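Alpha-L-rhamnosidase (Aspergillus terreus, PDB 6GSZ) probably hydrolyses alpha-L-rhamnosides, releasing terminal non-reducing alpha-L-rhamnose, as a calcium-binding glycoside hydrolase. Local coordinates at residues D425-P437 against G796-P808. Residues are numbered along the deposited sequence; the frame is centred on the assembly and turned at random. Where two conformers were deposited one is given.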
ATOM      1  N   ASP A 425       7.675  -0.727   2.605  1.00 10.01           N
ATOM      2  CA  ASP A 425       8.268  -2.001   3.050  1.00 10.65           C
ATOM      3  C   ASP A 425       7.430  -2.647   4.165  1.00 11.01           C
ATOM      4  O   ASP A 425       7.847  -2.746   5.291  1.00 11.84           O
ATOM      5  CB  ASP A 425       9.727  -1.811   3.454  1.00 12.09           C
ATOM      6  CG  ASP A 425      10.525  -3.088   3.651  1.00 12.88           C
ATOM      7  OD1 ASP A 425      10.043  -4.164   3.261  1.00 14.15           O
ATOM      8  OD2 ASP A 425      11.598  -2.985   4.262  1.00 15.93           O
ATOM      9  N   MET A 426       6.218  -3.038   3.786  1.00 10.46           N
ATOM     10  CA  MET A 426       5.275  -3.671   4.686  1.00 10.60           C
ATOM     11  C   MET A 426       5.692  -5.121   4.946  1.00 10.13           C
ATOM     12  O   MET A 426       6.301  -5.770   4.127  1.00 11.44           O
ATOM     13  CB  MET A 426       3.882  -3.636   4.041  1.00 11.43           C
ATOM     14  CG  MET A 426       3.320  -2.214   3.849  1.00 11.67           C
ATOM     15  SD  MET A 426       1.832  -2.220   2.844  1.00 13.27           S
ATOM     16  CE  MET A 426       2.468  -2.826   1.291  1.00 12.29           C
ATOM     17  N   GLU A 427       5.240  -5.652   6.089  1.00 11.62           N
ATOM     18  CA  GLU A 427       5.506  -7.056   6.414  1.00 12.22           C
ATOM     19  C   GLU A 427       4.595  -7.947   5.557  1.00 10.78           C
ATOM     20  O   GLU A 427       3.375  -7.752   5.551  1.00 11.86           O
ATOM     21  CB  GLU A 427       5.243  -7.305   7.890  1.00 12.69           C
ATOM     22  CG  GLU A 427       5.585  -8.709   8.315  1.00 13.95           C
ATOM     23  CD  GLU A 427       5.458  -8.966   9.812  1.00 19.01           C
ATOM     24  OE1 GLU A 427       4.725  -8.209  10.514  1.00 23.48           O
ATOM     25  OE2 GLU A 427       6.124  -9.923  10.284  1.00 26.26           O
ATOM     26  N   ARG A 428       5.192  -8.868   4.817  1.00 11.77           N
ATOM     27  CA  ARG A 428       4.445  -9.851   4.054  1.00 10.52           C
ATOM     28  C   ARG A 428       3.698 -10.809   4.994  1.00 11.33           C
ATOM     29  O   ARG A 428       4.282 -11.333   5.958  1.00 12.73           O
ATOM     30  CB  ARG A 428       5.387 -10.662   3.161  1.00 11.67           C
ATOM     31  CG  ARG A 428       4.702 -11.644   2.231  1.00 11.62           C
ATOM     32  CD  ARG A 428       3.919 -10.987   1.109  1.00 11.78           C
ATOM     33  NE  ARG A 428       3.191 -12.011   0.361  1.00 12.08           N
ATOM     34  CZ  ARG A 428       3.710 -12.822  -0.547  1.00 12.70           C
ATOM     35  NH1 ARG A 428       2.952 -13.767  -1.123  1.00 13.62           N
ATOM     36  NH2 ARG A 428       4.985 -12.634  -0.908  1.00 13.58           N
ATOM     37  N   THR A 429       2.409 -11.004   4.686  1.00 10.54           N
ATOM     38  CA  THR A 429       1.547 -11.837   5.530  1.00 10.43           C
ATOM     39  C   THR A 429       0.827 -12.942   4.760  1.00 10.30           C
ATOM     40  O   THR A 429       0.455 -13.944   5.416  1.00 12.74           O
ATOM     41  CB  THR A 429       0.518 -10.990   6.293  1.00 12.09           C
ATOM     42  OG1 THR A 429      -0.228 -10.168   5.397  1.00 11.46           O
ATOM     43  CG2 THR A 429       1.159 -10.129   7.356  1.00 11.59           C
ATOM     44  N   GLY A 430       0.512 -12.800   3.488  1.00 10.83           N
ATOM     45  CA  GLY A 430      -0.410 -13.723   2.832  1.00 10.79           C
ATOM     46  C   GLY A 430       0.159 -14.359   1.591  1.00 12.29           C
ATOM     47  O   GLY A 430       0.808 -13.672   0.778  1.00 12.74           O
ATOM     48  N   TYR A 431      -0.089 -15.661   1.427  1.00 12.37           N
ATOM     49  CA  TYR A 431       0.513 -16.478   0.390  1.00 13.19           C
ATOM     50  C   TYR A 431      -0.558 -17.401  -0.188  1.00 11.32           C
ATOM     51  O   TYR A 431      -1.398 -17.914   0.566  1.00 13.50           O
ATOM     52  CB  TYR A 431       1.665 -17.312   0.938  1.00 13.24           C
ATOM     53  CG  TYR A 431       2.735 -16.551   1.679  1.00 14.08           C
ATOM     54  CD1 TYR A 431       2.549 -16.153   2.996  1.00 14.28           C
ATOM     55  CD2 TYR A 431       3.911 -16.182   1.050  1.00 15.76           C
ATOM     56  CE1 TYR A 431       3.517 -15.464   3.697  1.00 15.36           C
ATOM     57  CE2 TYR A 431       4.892 -15.467   1.736  1.00 16.66           C
ATOM     58  CZ  TYR A 431       4.679 -15.089   3.046  1.00 15.76           C
ATOM     59  OH  TYR A 431       5.630 -14.409   3.740  1.00 20.26           O
ATOM     60  N   PHE A 432      -0.434 -17.720  -1.476  1.00 12.93           N
ATOM     61  CA  PHE A 432      -1.375 -18.604  -2.129  1.00 13.11           C
ATOM     62  C   PHE A 432      -0.708 -19.288  -3.322  1.00 14.94           C
ATOM     63  O   PHE A 432      -0.098 -18.604  -4.170  1.00 14.95           O
ATOM     64  CB  PHE A 432      -2.614 -17.823  -2.597  1.00 14.56           C
ATOM     65  CG  PHE A 432      -3.546 -18.643  -3.452  1.00 13.52           C
ATOM     66  CD1 PHE A 432      -4.542 -19.447  -2.893  1.00 14.21           C
ATOM     67  CD2 PHE A 432      -3.352 -18.700  -4.819  1.00 14.89           C
ATOM     68  CE1 PHE A 432      -5.362 -20.226  -3.707  1.00 15.05           C
ATOM     69  CE2 PHE A 432      -4.175 -19.490  -5.617  1.00 14.26           C
ATOM     70  CZ  PHE A 432      -5.183 -20.246  -5.066  1.00 14.41           C
ATOM     71  N   GLU A 433      -0.917 -20.599  -3.448  1.00 15.03           N
ATOM     72  CA  GLU A 433      -0.595 -21.300  -4.685  1.00 17.01           C
ATOM     73  C   GLU A 433      -1.563 -22.476  -4.817  1.00 15.48           C
ATOM     74  O   GLU A 433      -2.157 -22.917  -3.826  1.00 16.55           O
ATOM     75  CB  GLU A 433       0.853 -21.779  -4.708  1.00 20.71           C
ATOM     76  CG  GLU A 433       1.234 -22.692  -3.591  1.00 23.09           C
ATOM     77  CD  GLU A 433       2.701 -23.077  -3.698  1.00 33.85           C
ATOM     78  OE1 GLU A 433       3.074 -23.712  -4.690  1.00 46.41           O
ATOM     79  OE2 GLU A 433       3.465 -22.685  -2.838  1.00 43.60           O
ATOM     80  N   CYS A 434      -1.679 -22.993  -6.042  1.00 16.31           N
ATOM     81  CA  CYS A 434      -2.545 -24.109  -6.243  1.00 16.30           C
ATOM     82  C   CYS A 434      -2.020 -24.967  -7.381  1.00 18.82           C
ATOM     83  O   CYS A 434      -1.013 -24.667  -7.964  1.00 20.49           O
ATOM     84  CB  CYS A 434      -3.985 -23.660  -6.451  1.00 18.66           C
ATOM     85  SG  CYS A 434      -4.284 -22.839  -8.037  1.00 18.77           S
ATOM     86  N   SER A 435      -2.735 -26.059  -7.678  1.00 18.47           N
ATOM     87  CA  SER A 435      -2.313 -27.013  -8.687  1.00 18.21           C
ATOM     88  C   SER A 435      -2.395 -26.466 -10.116  1.00 18.62           C
ATOM     89  O   SER A 435      -1.775 -27.041 -11.005  1.00 21.57           O
ATOM     90  CB  SER A 435      -3.122 -28.310  -8.555  1.00 18.39           C
ATOM     91  OG  SER A 435      -4.508 -28.101  -8.841  1.00 20.43           O
ATOM     92  N   ASN A 436      -3.202 -25.424 -10.348  1.00 17.55           N
ATOM     93  CA  ASN A 436      -3.344 -24.808 -11.651  1.00 16.64           C
ATOM     94  C   ASN A 436      -2.275 -23.732 -11.787  1.00 17.30           C
ATOM     95  O   ASN A 436      -2.320 -22.697 -11.112  1.00 17.60           O
ATOM     96  CB  ASN A 436      -4.734 -24.204 -11.827  1.00 18.39           C
ATOM     97  CG  ASN A 436      -4.993 -23.664 -13.210  1.00 18.48           C
ATOM     98  OD1 ASN A 436      -4.176 -22.905 -13.744  1.00 20.43           O
ATOM     99  ND2 ASN A 436      -6.170 -23.950 -13.741  1.00 23.38           N
ATOM    100  N   PRO A 437      -1.274 -23.943 -12.656  1.00 18.73           N
ATOM    101  CA  PRO A 437      -0.161 -23.005 -12.757  1.00 17.09           C
ATOM    102  C   PRO A 437      -0.565 -21.607 -13.231  1.00 16.62           C
ATOM    103  O   PRO A 437       0.108 -20.639 -12.868  1.00 18.36           O
ATOM    104  CB  PRO A 437       0.855 -23.648 -13.705  1.00 20.43           C
ATOM    105  CG  PRO A 437       0.213 -24.898 -14.242  1.00 26.30           C
ATOM    106  CD  PRO A 437      -1.123 -25.090 -13.577  1.00 21.26           C
ATOM    107  N   GLY A 796     -13.188 -26.264  -9.961  1.00 19.33           N
ATOM    108  CA  GLY A 796     -12.357 -25.836 -11.062  1.00 21.54           C
ATOM    109  C   GLY A 796     -11.305 -26.855 -11.461  1.00 22.42           C
ATOM    110  O   GLY A 796     -10.254 -26.484 -11.995  1.00 24.47           O
ATOM    111  N   ASP A 797     -11.569 -28.145 -11.232  1.00 24.05           N
ATOM    112  CA  ASP A 797     -10.534 -29.167 -11.534  1.00 25.85           C
ATOM    113  C   ASP A 797      -9.206 -28.940 -10.770  1.00 25.29           C
ATOM    114  O   ASP A 797      -8.172 -29.537 -11.132  1.00 25.42           O
ATOM    115  CB  ASP A 797     -10.299 -29.282 -13.043  1.00 31.80           C
ATOM    116  CG  ASP A 797     -11.434 -29.974 -13.792  1.00 45.09           C
ATOM    117  OD1 ASP A 797     -12.061 -30.853 -13.198  1.00 49.63           O
ATOM    118  OD2 ASP A 797     -11.675 -29.629 -14.982  1.00 54.24           O
ATOM    119  N   LEU A 798      -9.207 -28.166  -9.672  1.00 23.08           N
ATOM    120  CA  LEU A 798      -8.025 -28.094  -8.811  1.00 18.39           C
ATOM    121  C   LEU A 798      -7.850 -29.418  -8.069  1.00 18.86           C
ATOM    122  O   LEU A 798      -8.842 -30.007  -7.597  1.00 22.76           O
ATOM    123  CB  LEU A 798      -8.172 -26.971  -7.778  1.00 18.43           C
ATOM    124  CG  LEU A 798      -8.182 -25.543  -8.304  1.00 22.19           C
ATOM    125  CD1 LEU A 798      -8.224 -24.553  -7.145  1.00 21.64           C
ATOM    126  CD2 LEU A 798      -6.991 -25.279  -9.169  1.00 25.36           C
ATOM    127  N   GLN A 799      -6.600 -29.862  -7.953  1.00 18.57           N
ATOM    128  CA  GLN A 799      -6.251 -31.052  -7.212  0.50 21.51           C
ATOM    129  C   GLN A 799      -5.740 -30.688  -5.809  1.00 18.18           C
ATOM    130  O   GLN A 799      -5.729 -31.520  -4.939  1.00 19.20           O
ATOM    131  CB  GLN A 799      -5.205 -31.854  -7.993  0.50 26.18           C
ATOM    132  CG  GLN A 799      -5.712 -32.440  -9.307  0.50 33.47           C
ATOM    133  CD  GLN A 799      -5.293 -31.667 -10.540  0.50 41.83           C
ATOM    134  OE1 GLN A 799      -4.127 -31.299 -10.716  0.50 47.97           O
ATOM    135  NE2 GLN A 799      -6.249 -31.436 -11.431  0.50 45.62           N
ATOM    136  N   GLN A 800      -5.244 -29.460  -5.629  1.00 18.74           N
ATOM    137  CA  GLN A 800      -4.706 -29.027  -4.339  1.00 17.67           C
ATOM    138  C   GLN A 800      -4.539 -27.509  -4.300  1.00 17.87           C
ATOM    139  O   GLN A 800      -4.445 -26.866  -5.349  1.00 16.78           O
ATOM    140  CB  GLN A 800      -3.363 -29.645  -3.988  1.00 21.33           C
ATOM    141  CG  GLN A 800      -2.268 -29.507  -5.000  1.00 23.87           C
ATOM    142  CD  GLN A 800      -1.017 -30.104  -4.386  1.00 35.04           C
ATOM    143  OE1 GLN A 800      -0.287 -29.449  -3.636  1.00 45.72           O
ATOM    144  NE2 GLN A 800      -0.816 -31.387  -4.611  1.00 45.24           N
ATOM    145  N   ALA A 801      -4.514 -26.965  -3.076  1.00 15.17           N
ATOM    146  CA  ALA A 801      -4.151 -25.557  -2.894  1.00 13.78           C
ATOM    147  C   ALA A 801      -3.589 -25.353  -1.498  1.00 14.75           C
ATOM    148  O   ALA A 801      -3.970 -26.042  -0.546  1.00 15.96           O
ATOM    149  CB  ALA A 801      -5.332 -24.665  -3.135  1.00 14.64           C
ATOM    150  N   SER A 802      -2.669 -24.391  -1.400  1.00 15.17           N
ATOM    151  CA  SER A 802      -2.029 -24.032  -0.152  0.50 15.52           C
ATOM    152  C   SER A 802      -2.124 -22.520   0.034  1.00 13.86           C
ATOM    153  O   SER A 802      -1.679 -21.734  -0.820  1.00 15.18           O
ATOM    154  CB  SER A 802      -0.582 -24.489  -0.104  0.50 17.70           C
ATOM    155  OG  SER A 802      -0.486 -25.895  -0.251  0.50 20.32           O
ATOM    156  N   THR A 803      -2.632 -22.112   1.188  1.00 13.43           N
ATOM    157  CA  THR A 803      -2.844 -20.724   1.530  1.00 13.47           C
ATOM    158  C   THR A 803      -2.325 -20.504   2.943  1.00 13.67           C
ATOM    159  O   THR A 803      -2.648 -21.267   3.824  1.00 14.50           O
ATOM    160  CB  THR A 803      -4.339 -20.368   1.405  1.00 15.25           C
ATOM    161  OG1 THR A 803      -4.844 -20.833   0.138  1.00 15.51           O
ATOM    162  CG2 THR A 803      -4.583 -18.879   1.583  1.00 16.13           C
ATOM    163  N   LYS A 804      -1.613 -19.394   3.184  1.00 13.75           N
ATOM    164  CA  LYS A 804      -1.075 -19.055   4.469  1.00 14.85           C
ATOM    165  C   LYS A 804      -1.389 -17.585   4.758  1.00 12.75           C
ATOM    166  O   LYS A 804      -1.265 -16.744   3.852  1.00 13.02           O
ATOM    167  CB  LYS A 804       0.456 -19.250   4.500  1.00 17.81           C
ATOM    168  CG  LYS A 804       0.956 -20.637   4.147  1.00 22.28           C
ATOM    169  CD  LYS A 804       2.450 -20.800   4.330  1.00 27.75           C
ATOM    170  CE  LYS A 804       2.926 -22.146   3.832  1.00 35.76           C
ATOM    171  NZ  LYS A 804       4.405 -22.274   3.856  1.00 40.79           N
ATOM    172  N   PHE A 805      -1.691 -17.275   6.013  1.00 12.77           N
ATOM    173  CA  PHE A 805      -1.948 -15.918   6.439  1.00 12.30           C
ATOM    174  C   PHE A 805      -1.405 -15.697   7.839  1.00 12.22           C
ATOM    175  O   PHE A 805      -1.845 -16.359   8.796  1.00 12.84           O
ATOM    176  CB  PHE A 805      -3.435 -15.555   6.372  1.00 13.18           C
ATOM    177  CG  PHE A 805      -3.716 -14.160   6.834  1.00 12.48           C
ATOM    178  CD1 PHE A 805      -3.120 -13.090   6.180  1.00 11.71           C
ATOM    179  CD2 PHE A 805      -4.507 -13.908   7.926  1.00 13.28           C
ATOM    180  CE1 PHE A 805      -3.316 -11.803   6.630  1.00 12.93           C
ATOM    181  CE2 PHE A 805      -4.704 -12.621   8.379  1.00 13.22           C
ATOM    182  CZ  PHE A 805      -4.066 -11.561   7.744  1.00 12.18           C
ATOM    183  N   LEU A 806      -0.482 -14.724   7.949  1.00 12.13           N
ATOM    184  CA  LEU A 806       0.082 -14.343   9.233  1.00 11.08           C
ATOM    185  C   LEU A 806      -0.839 -13.347   9.923  1.00 10.67           C
ATOM    186  O   LEU A 806      -0.800 -12.154   9.704  1.00 13.66           O
ATOM    187  CB  LEU A 806       1.478 -13.778   9.020  1.00 13.39           C
ATOM    188  CG  LEU A 806       2.312 -13.539  10.272  1.00 16.45           C
ATOM    189  CD1 LEU A 806       2.561 -14.841  11.024  1.00 18.75           C
ATOM    190  CD2 LEU A 806       3.628 -12.898   9.861  1.00 17.68           C
ATOM    191  N   THR A 807      -1.744 -13.897  10.716  1.00 11.49           N
ATOM    192  CA  THR A 807      -2.681 -13.147  11.503  1.00 11.89           C
ATOM    193  C   THR A 807      -1.938 -12.358  12.574  1.00 12.08           C
ATOM    194  O   THR A 807      -0.766 -12.663  12.867  1.00 12.62           O
ATOM    195  CB  THR A 807      -3.714 -14.046  12.219  1.00 12.47           C
ATOM    196  OG1 THR A 807      -3.129 -14.627  13.384  1.00 12.59           O
ATOM    197  CG2 THR A 807      -4.344 -15.108  11.349  1.00 12.73           C
ATOM    198  N   PRO A 808      -2.616 -11.389  13.231  1.00 13.94           N
ATOM    199  CA  PRO A 808      -2.051 -10.755  14.414  1.00 15.47           C
ATOM    200  C   PRO A 808      -1.656 -11.680  15.583  1.00 15.55           C
ATOM    201  O   PRO A 808      -0.986 -11.238  16.515  1.00 17.13           O
ATOM    202  CB  PRO A 808      -3.171  -9.773  14.807  1.00 16.66           C
ATOM    203  CG  PRO A 808      -3.938  -9.470  13.537  1.00 17.33           C
ATOM    204  CD  PRO A 808      -3.928 -10.823  12.863  1.00 16.64           C
TER
HETATM  205  O   HOH W   1      -5.218 -28.083 -11.411  1.00 31.82           O
HETATM  206  O   HOH W   2      -7.656 -26.325 -12.827  1.00 27.08           O
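Phe432 and Thr803 face each other in an antiparallel beta ladder between strands 430-434 and 800-807. Strand 430-434 is an edge strand of a five-stranded antiparallel sheet. It comes just before helix 437-453 in the chain, yet it joins the edge of the C-terminal sheet, some 360 residues away in sequence. The tight face carries Phe432, Cys434, Ala801, Thr803 and Phe805, with Gly430 across from Phe805. CG of Phe432 is anti to the backbone N (chi1 172°), and OG1 of Thr803 meets the ring edge at CD1, 3.3 Å away. CB of Cys434 packs on CB of Ala801 at 3.7 Å, and SG of Cys434 reaches CD2 of Leu798. Helix 768-775 covers this face through Leu771 and Ile775. Phe805 stacks on Phe483, and Thr429 OG1 hydrogen-bonds the carbonyl O of Phe483. The other face is looser, with Glu433 and Lys804 exposed to solvent. Here CD1 of Tyr431 only brushes CB of Lys804 at 4.0 Å. Lys804 NZ hydrogen-bonds a 2-(2-methoxyethoxy)ethanol, probably from the crystallisation liquor. CE2 of Tyr431 lies over the centre of the Arg428 guanidinium, whose NE and NH1 both grip Gly430 O at its edge, each at 2.9 Å. Beyond the strands, Ser435 OG accepts a nearly straight bond from Gln799 N at 2.9 Å and also binds a water at 2.7 Å.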